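Local coordinates for NreA (Staphylococcus aureus subsp. aureus, PDB 6K2H), which is a GAF-domain signalling protein that probably senses nitrate, here in a form mutated in its nitrate-binding site, at residues A[104-109]-A[120-125]. The protein carries 1 engineered substitution. Numbering follows the deposited sequence.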
loop_
_atom_site.group_PDB
_atom_site.type_symbol
_atom_site.label_atom_id
_atom_site.label_comp_id
_atom_site.label_asym_id
_atom_site.label_seq_id
_atom_site.Cartn_x
_atom_site.Cartn_y
_atom_site.Cartn_z
ATOM N N ALA A 104 -7.638 3.369 8.190
ATOM C CA ALA A 104 -8.011 2.023 7.676
ATOM C C ALA A 104 -7.184 1.770 6.440
ATOM O O ALA A 104 -6.842 2.712 5.702
ATOM C CB ALA A 104 -9.479 1.962 7.327
ATOM N N VAL A 105 -6.864 0.518 6.177
ATOM C CA VAL A 105 -6.054 0.162 5.008
ATOM C C VAL A 105 -6.432 -1.186 4.403
ATOM O O VAL A 105 -6.891 -2.108 5.127
ATOM C CB VAL A 105 -4.504 0.166 5.256
ATOM C CG1 VAL A 105 -3.996 1.546 5.617
ATOM C CG2 VAL A 105 -4.119 -0.763 6.344
ATOM N N LEU A 106 -6.257 -1.278 3.098
ATOM C CA LEU A 106 -6.473 -2.491 2.304
ATOM C C LEU A 106 -5.186 -2.586 1.469
ATOM O O LEU A 106 -4.953 -1.748 0.569
ATOM C CB LEU A 106 -7.683 -2.346 1.379
ATOM C CG LEU A 106 -7.819 -3.367 0.233
ATOM C CD1 LEU A 106 -7.911 -4.756 0.780
ATOM C CD2 LEU A 106 -9.025 -3.023 -0.609
ATOM N N ALA A 107 -4.368 -3.610 1.722
ATOM C CA ALA A 107 -3.149 -3.787 0.929
ATOM C C ALA A 107 -3.235 -5.101 0.145
ATOM O O ALA A 107 -3.490 -6.149 0.715
ATOM C CB ALA A 107 -1.980 -3.799 1.786
ATOM N N VAL A 108 -3.116 -4.971 -1.170
ATOM C CA VAL A 108 -3.289 -6.151 -2.048
ATOM C C VAL A 108 -2.067 -6.491 -2.879
ATOM O O VAL A 108 -1.377 -5.585 -3.355
ATOM C CB VAL A 108 -4.490 -5.947 -2.955
ATOM C CG1 VAL A 108 -5.766 -5.762 -2.164
ATOM C CG2 VAL A 108 -4.298 -4.792 -3.941
ATOM N N PRO A 109 -1.774 -7.790 -3.071
ATOM C CA PRO A 109 -0.618 -8.153 -3.898
ATOM C C PRO A 109 -0.889 -7.837 -5.351
ATOM O O PRO A 109 -2.054 -7.968 -5.854
ATOM C CB PRO A 109 -0.488 -9.635 -3.675
ATOM C CG PRO A 109 -1.832 -10.123 -3.339
ATOM C CD PRO A 109 -2.418 -8.989 -2.497
ATOM N N LEU A 120 -0.331 -2.912 -3.923
ATOM C CA LEU A 120 -1.222 -1.770 -4.031
ATOM C C LEU A 120 -1.947 -1.529 -2.706
ATOM O O LEU A 120 -2.666 -2.422 -2.173
ATOM C CB LEU A 120 -2.250 -1.993 -5.122
ATOM C CG LEU A 120 -3.357 -1.042 -5.332
ATOM C CD1 LEU A 120 -2.853 0.335 -5.710
ATOM C CD2 LEU A 120 -4.300 -1.560 -6.444
ATOM N N LEU A 121 -1.694 -0.379 -2.130
ATOM C CA LEU A 121 -2.255 0.004 -0.811
ATOM C C LEU A 121 -3.327 1.064 -1.018
ATOM O O LEU A 121 -3.097 2.039 -1.791
ATOM C CB LEU A 121 -1.162 0.508 0.086
ATOM C CG LEU A 121 -1.709 1.195 1.340
ATOM C CD1 LEU A 121 -2.303 0.214 2.234
ATOM C CD2 LEU A 121 -0.592 1.984 2.048
ATOM N N PHE A 122 -4.535 0.796 -0.485
ATOM C CA PHE A 122 -5.626 1.795 -0.419
ATOM C C PHE A 122 -5.746 2.188 1.041
ATOM O O PHE A 122 -5.803 1.321 1.952
ATOM C CB PHE A 122 -6.950 1.192 -0.922
ATOM C CG PHE A 122 -6.963 0.921 -2.405
ATOM C CD1 PHE A 122 -7.136 1.994 -3.277
ATOM C CD2 PHE A 122 -6.933 -0.350 -2.903
ATOM C CE1 PHE A 122 -7.194 1.761 -4.654
ATOM C CE2 PHE A 122 -7.016 -0.595 -4.274
ATOM C CZ PHE A 122 -7.150 0.473 -5.143
ATOM N N GLY A 123 -5.765 3.485 1.299
ATOM C CA GLY A 123 -5.895 3.977 2.669
ATOM C C GLY A 123 -6.972 5.025 2.908
ATOM O O GLY A 123 -7.210 5.844 2.031
ATOM N N GLN A 124 -7.642 4.957 4.045
ATOM C CA GLN A 124 -8.566 6.010 4.479
ATOM C C GLN A 124 -7.968 6.821 5.594
ATOM O O GLN A 124 -7.175 6.287 6.417
ATOM C CB GLN A 124 -9.905 5.441 4.952
ATOM C CG GLN A 124 -10.641 4.628 3.886
ATOM C CD GLN A 124 -11.234 5.446 2.774
ATOM O OE1 GLN A 124 -10.593 6.343 2.213
ATOM N NE2 GLN A 124 -12.499 5.159 2.433
ATOM N N ARG A 125 -8.424 8.070 5.686
ATOM C CA ARG A 125 -8.119 8.923 6.807
ATOM C C ARG A 125 -9.398 9.267 7.554
ATOM O O ARG A 125 -10.497 9.022 7.096
ATOM C CB ARG A 125 -7.469 10.226 6.306
ATOM C CG ARG A 125 -6.113 9.937 5.653
ATOM C CD ARG A 125 -5.268 11.200 5.533
ATOM N NE ARG A 125 -4.188 10.953 4.585
ATOM C CZ ARG A 125 -4.255 11.150 3.266
ATOM N NH1 ARG A 125 -5.343 11.674 2.687
ATOM N NH2 ARG A 125 -3.231 10.771 2.525
#
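The F122 ring meets L106 obliquely across the strand pair, CD2 of F122 lying 4.1 Å from CD2 of L106. The two side chains run alongside each other to the same face of the sheet. The same ring also stacks with that of Y25. V108 and L120 share this sheet face and pack in the same manner. CG2 of V108 rests 3.7 Å from CB of L120. At the other end of the face, CB of A104 and CB of Q124 are 4.2 Å apart. The Q124 chain then folds away from A104. Its NE2 donates to P129 O, and its OE1 accepts from D26 N.

The opposite face carries V105, A107 and L121. The CG of L121 is anti to the backbone N (chi1 168°), which brings CD1 back toward 104-109. This methyl touches both partners, 3.7 Å from CB of V105 and 4.1 Å from CB of A107. V105 and G123 form a non-hydrogen-bonded pair. G123 brings no side chain, and V105 takes its side-chain contact from L121 instead.

The backbones form a regular antiparallel pairing. L106 with F122 and V108 with L120 are hydrogen-bonded pairs with two bonds each. The bond from F122 N to L106 O is 2.8 Å and almost straight (178°). In the pair of A104 and Q124, the bond from A104 N to Q124 O is weak at 3.4 Å. The return bond, from Q124 N to A104 O, has an ordinary length of 2.9 Å.

This is the buried hairpin of strands 104-112 and 115-124 in the antiparallel GAF-domain sheet. Strand 27-33 flanks 115-124, and strand 77-79 flanks 104-112. Helix 136-140 touches the V108 face through I139, while helix 96-99 packs on V105 and L121 from the other side of the sheet.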